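Local coordinates for protein heme oxygenase 1 (Synechocystis sp., PDB 1WE1) that binds heme and, as a heme oxygenase, probably opens its ring to give biliverdin IXalpha, carbon monoxide and free iron, at residues Lys41-Leu46 / Gln82-Tyr87; Phe48-Met53 / Thr153-Phe158. All coordinates share one frame; numbering follows the deposited sequence.

Contact 1. Residues Lys41-Leu46 / Gln82-Tyr87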
# COMPACT_ATOMS: atom_id res chain seq x y z
N LYS A 41 13.17 -3.45 1.10
CA LYS A 41 12.53 -4.70 0.75
C LYS A 41 11.01 -4.54 0.71
O LYS A 41 10.32 -5.23 -0.05
CB LYS A 41 12.95 -5.80 1.72
CG LYS A 41 14.46 -6.06 1.70
CD LYS A 41 14.86 -7.38 2.36
CE LYS A 41 16.33 -7.69 2.07
NZ LYS A 41 16.74 -9.11 2.34
N LEU A 42 10.50 -3.62 1.53
CA LEU A 42 9.08 -3.35 1.57
C LEU A 42 8.70 -2.72 0.23
O LEU A 42 7.70 -3.10 -0.39
CB LEU A 42 8.76 -2.39 2.70
CG LEU A 42 7.27 -2.14 2.92
CD1 LEU A 42 6.62 -3.45 3.36
CD2 LEU A 42 7.07 -1.06 3.98
N VAL A 43 9.51 -1.78 -0.21
CA VAL A 43 9.29 -1.10 -1.48
C VAL A 43 9.28 -2.11 -2.62
O VAL A 43 8.47 -2.00 -3.54
CB VAL A 43 10.38 -0.04 -1.73
CG1 VAL A 43 10.24 0.57 -3.14
CG2 VAL A 43 10.30 1.05 -0.66
N GLY A 44 10.19 -3.07 -2.56
CA GLY A 44 10.25 -4.09 -3.59
C GLY A 44 8.94 -4.87 -3.60
O GLY A 44 8.36 -5.11 -4.67
N ASN A 45 8.44 -5.25 -2.43
CA ASN A 45 7.18 -5.97 -2.39
C ASN A 45 6.00 -5.15 -2.94
O ASN A 45 5.32 -5.59 -3.88
CB ASN A 45 6.87 -6.44 -0.97
CG ASN A 45 7.63 -7.71 -0.61
OD1 ASN A 45 8.01 -8.51 -1.47
ND2 ASN A 45 7.83 -7.91 0.68
N LEU A 46 5.76 -3.97 -2.38
CA LEU A 46 4.65 -3.15 -2.87
C LEU A 46 4.77 -2.97 -4.37
O LEU A 46 3.77 -2.93 -5.08
CB LEU A 46 4.65 -1.79 -2.18
CG LEU A 46 4.44 -1.90 -0.67
CD1 LEU A 46 4.36 -0.53 -0.04
CD2 LEU A 46 3.17 -2.68 -0.41
N GLN A 82 10.73 4.31 -9.43
CA GLN A 82 11.64 5.41 -9.19
C GLN A 82 12.32 5.23 -7.84
O GLN A 82 13.51 5.49 -7.69
CB GLN A 82 10.89 6.74 -9.26
CG GLN A 82 10.74 7.26 -10.70
CD GLN A 82 9.80 8.47 -10.82
OE1 GLN A 82 9.78 9.35 -9.95
NE2 GLN A 82 9.04 8.52 -11.91
N ASP A 83 11.56 4.75 -6.86
CA ASP A 83 12.12 4.52 -5.54
C ASP A 83 13.12 3.36 -5.52
O ASP A 83 14.11 3.41 -4.80
CB ASP A 83 11.00 4.29 -4.52
CG ASP A 83 10.27 5.58 -4.16
OD1 ASP A 83 9.31 5.52 -3.35
OD2 ASP A 83 10.65 6.66 -4.66
N LEU A 84 12.86 2.30 -6.29
CA LEU A 84 13.76 1.16 -6.34
C LEU A 84 15.10 1.61 -6.94
O LEU A 84 16.18 1.19 -6.50
CB LEU A 84 13.15 0.03 -7.19
CG LEU A 84 11.94 -0.69 -6.57
CD1 LEU A 84 11.11 -1.44 -7.63
CD2 LEU A 84 12.43 -1.64 -5.48
N GLN A 85 15.00 2.47 -7.94
CA GLN A 85 16.18 3.01 -8.60
C GLN A 85 17.05 3.70 -7.55
O GLN A 85 18.27 3.52 -7.53
CB GLN A 85 15.75 4.03 -9.66
CG GLN A 85 16.89 4.84 -10.26
CD GLN A 85 17.38 4.26 -11.57
OE1 GLN A 85 18.01 3.20 -11.60
NE2 GLN A 85 17.10 4.95 -12.66
N PHE A 86 16.41 4.48 -6.69
CA PHE A 86 17.10 5.21 -5.64
C PHE A 86 17.71 4.30 -4.55
O PHE A 86 18.86 4.50 -4.14
CB PHE A 86 16.14 6.21 -5.00
CG PHE A 86 16.71 6.91 -3.80
CD1 PHE A 86 17.60 7.97 -3.95
CD2 PHE A 86 16.42 6.46 -2.51
CE1 PHE A 86 18.19 8.58 -2.84
CE2 PHE A 86 17.00 7.05 -1.40
CZ PHE A 86 17.90 8.12 -1.56
N TYR A 87 16.96 3.32 -4.08
CA TYR A 87 17.44 2.42 -3.05
C TYR A 87 18.36 1.31 -3.55
O TYR A 87 19.23 0.84 -2.81
CB TYR A 87 16.26 1.79 -2.31
CG TYR A 87 15.51 2.79 -1.47
CD1 TYR A 87 14.29 3.29 -1.89
CD2 TYR A 87 16.05 3.27 -0.30
CE1 TYR A 87 13.63 4.26 -1.15
CE2 TYR A 87 15.41 4.24 0.45
CZ TYR A 87 14.20 4.74 0.02
OH TYR A 87 13.56 5.70 0.77
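V43 and L84 carry most of this helix-to-helix contact, which is wholly apolar: no hydrogen bond crosses between 41-46 and 82-87. The two segments run nearly antiparallel, with an angle of 151° between their N-to-C directions, and their axes come to 9.8 Å of each other. The beta carbon of V43 points toward the other helix. Its CG1 lies anti to the backbone N (chi1 174°) and does the touching, reaching CD2 of L84 at 3.9 Å. The same methyl also meets L84 CG at 4.0 Å, so it lies against the branch point of the leucine as well as one of its methyls. A beta-branched valine suits this place, being short and bulky close to the backbone. L84 starts out roughly along the interface, yet its length carries CD2 across, and the valine and leucine lie side by side, each running the opposite way to the other.

Beyond V43, CD2 of L84 comes to rest on the backbone of the facing helix, 3.8 Å from CA of G44. As a glycine, G44 offers bare main chain for the leucine methyl to lie on, and it is here that the two backbones are nearest, with CA of G44 6.9 Å from CA of L84. D83 adds only its methylene: CB lies 4.0 Å from V43 CG1, while OD2 accepts a hydrogen bond from A154 N and OD1 one from F155 N. One residue thus gives an apolar stem to the helix pair and a polar end to a loop far along the sequence.

This pairing of helix 36-59 with helix 77-88 is flanked by further helices. L84 also packs on W92 of helix 92-95, Y87 touches M146 of helix 120-146, and L42, N45 and L46 pack against helix 182-205.

Contact 2. Residues Phe48-Met53 / Thr153-Phe158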
# COMPACT_ATOMS: atom_id res chain seq x y z
N PHE A 48 5.59 -5.08 -6.60
CA PHE A 48 4.93 -6.19 -7.28
C PHE A 48 3.42 -6.20 -7.06
O PHE A 48 2.65 -6.53 -7.96
CB PHE A 48 5.52 -7.53 -6.83
CG PHE A 48 6.98 -7.68 -7.14
CD1 PHE A 48 7.94 -7.50 -6.15
CD2 PHE A 48 7.41 -7.96 -8.44
CE1 PHE A 48 9.30 -7.58 -6.44
CE2 PHE A 48 8.77 -8.05 -8.75
CZ PHE A 48 9.72 -7.86 -7.75
N VAL A 49 2.99 -5.84 -5.86
CA VAL A 49 1.58 -5.83 -5.56
C VAL A 49 0.87 -4.79 -6.41
O VAL A 49 -0.17 -5.08 -7.00
CB VAL A 49 1.32 -5.53 -4.09
CG1 VAL A 49 -0.20 -5.48 -3.84
CG2 VAL A 49 1.99 -6.60 -3.21
N TYR A 50 1.41 -3.58 -6.47
CA TYR A 50 0.78 -2.53 -7.27
C TYR A 50 0.82 -2.88 -8.74
O TYR A 50 -0.11 -2.58 -9.47
CB TYR A 50 1.46 -1.18 -7.05
CG TYR A 50 1.00 -0.50 -5.78
CD1 TYR A 50 -0.13 0.33 -5.78
CD2 TYR A 50 1.68 -0.70 -4.58
CE1 TYR A 50 -0.56 0.96 -4.60
CE2 TYR A 50 1.26 -0.07 -3.40
CZ TYR A 50 0.15 0.75 -3.42
OH TYR A 50 -0.23 1.38 -2.26
N SER A 51 1.90 -3.53 -9.18
CA SER A 51 1.97 -3.91 -10.59
C SER A 51 0.79 -4.80 -10.90
O SER A 51 0.04 -4.53 -11.84
CB SER A 51 3.28 -4.65 -10.89
OG SER A 51 4.39 -3.78 -10.80
N ALA A 52 0.62 -5.85 -10.10
CA ALA A 52 -0.48 -6.81 -10.27
C ALA A 52 -1.84 -6.12 -10.30
O ALA A 52 -2.62 -6.29 -11.23
CB ALA A 52 -0.45 -7.83 -9.13
N MET A 53 -2.09 -5.32 -9.27
CA MET A 53 -3.34 -4.59 -9.13
C MET A 53 -3.61 -3.61 -10.27
O MET A 53 -4.71 -3.58 -10.81
CB MET A 53 -3.31 -3.86 -7.79
CG MET A 53 -4.50 -3.03 -7.44
SD MET A 53 -4.43 -2.68 -5.66
CE MET A 53 -2.73 -2.04 -5.47
N THR A 153 11.16 8.91 -1.99
CA THR A 153 9.79 9.04 -1.51
C THR A 153 8.78 9.36 -2.61
O THR A 153 7.72 9.90 -2.34
CB THR A 153 9.68 10.12 -0.42
OG1 THR A 153 10.18 11.37 -0.92
CG2 THR A 153 10.49 9.73 0.81
N ALA A 154 9.11 9.02 -3.85
CA ALA A 154 8.21 9.29 -4.96
C ALA A 154 6.85 8.60 -4.78
O ALA A 154 5.84 9.02 -5.37
CB ALA A 154 8.87 8.84 -6.26
N PHE A 155 6.82 7.55 -3.96
CA PHE A 155 5.62 6.77 -3.69
C PHE A 155 4.52 7.51 -2.94
O PHE A 155 3.34 7.23 -3.12
CB PHE A 155 6.00 5.50 -2.91
CG PHE A 155 4.81 4.68 -2.47
CD1 PHE A 155 4.52 4.52 -1.13
CD2 PHE A 155 4.00 4.04 -3.41
CE1 PHE A 155 3.45 3.74 -0.72
CE2 PHE A 155 2.92 3.25 -3.02
CZ PHE A 155 2.64 3.09 -1.67
N TYR A 156 4.91 8.45 -2.09
CA TYR A 156 3.95 9.22 -1.30
C TYR A 156 3.48 10.49 -2.04
O TYR A 156 2.64 11.24 -1.55
CB TYR A 156 4.61 9.60 0.03
CG TYR A 156 5.13 8.41 0.82
CD1 TYR A 156 4.26 7.56 1.50
CD2 TYR A 156 6.50 8.14 0.87
CE1 TYR A 156 4.73 6.46 2.22
CE2 TYR A 156 6.99 7.03 1.58
CZ TYR A 156 6.10 6.20 2.25
OH TYR A 156 6.57 5.10 2.94
N GLU A 157 4.01 10.71 -3.24
CA GLU A 157 3.67 11.89 -4.01
C GLU A 157 2.78 11.59 -5.22
O GLU A 157 3.22 10.95 -6.18
CB GLU A 157 4.94 12.59 -4.49
CG GLU A 157 5.91 12.98 -3.39
CD GLU A 157 7.35 13.14 -3.89
OE1 GLU A 157 8.24 13.42 -3.06
OE2 GLU A 157 7.58 12.98 -5.12
N PHE A 158 1.54 12.07 -5.16
CA PHE A 158 0.62 11.89 -6.28
C PHE A 158 0.77 13.13 -7.16
O PHE A 158 0.21 14.19 -6.88
CB PHE A 158 -0.82 11.72 -5.79
CG PHE A 158 -1.08 10.40 -5.11
CD1 PHE A 158 -0.74 10.21 -3.77
CD2 PHE A 158 -1.62 9.34 -5.82
CE1 PHE A 158 -0.93 8.97 -3.16
CE2 PHE A 158 -1.82 8.10 -5.21
CZ PHE A 158 -1.47 7.91 -3.88
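The hydroxyl of Y50, whose OH lies 3.4 Å from CZ of F155, is gripped by two polar groups of helix 120-146: it is hydrogen-bonded to D131 OD2 and to R127 NE, which should limit the swing of the tyrosine ring. F155 comes to it from the loop between helices 120-146 and 164-176. Its CG is anti to the backbone N (chi1 175°), which sends the ring out toward helix 36-59. The rings form an offset edge-to-face pair, the edge of F155 turned to the face of Y50, with planes at 73° and centroids 5.5 Å apart. CE2 of Y50 and CE2 of F155 meet at 3.7 Å, while the hydroxyl oxygen lies near the plane of the phenylalanine ring, at its edge. A phenylalanine in place of Y50 would probably keep much of the ring packing but leave D131 and R127 without their shared hydroxyl partner. Y50 lies about 8 Å from the bound heme, measured from its side chain. Tyrosine therefore serves twice here, its aromatic ring packing against the loop while its buried oxygen finds its polar partners on a third element, helix 120-146.

After three short helices, helix 36-59 carries the first halves of both contacts, 41-46 and then 48-53 about two turns further on. The chain next reaches helix 77-88, where contact 1 closes a loop of 35 intervening residues. It then runs on through helices 92-95, 100-115 and 120-146 before 153-158 returns to helix 36-59, so that contact 2 closes a loop of 99 residues. Because the segments alternate along the sequence, the two loops cross. Their later halves are also joined, through the carboxylate of D83. Helix 36-59, helix 77-88 and the loop before helix 164-176 are thereby tied together in pairs, within the helical heme oxygenase fold.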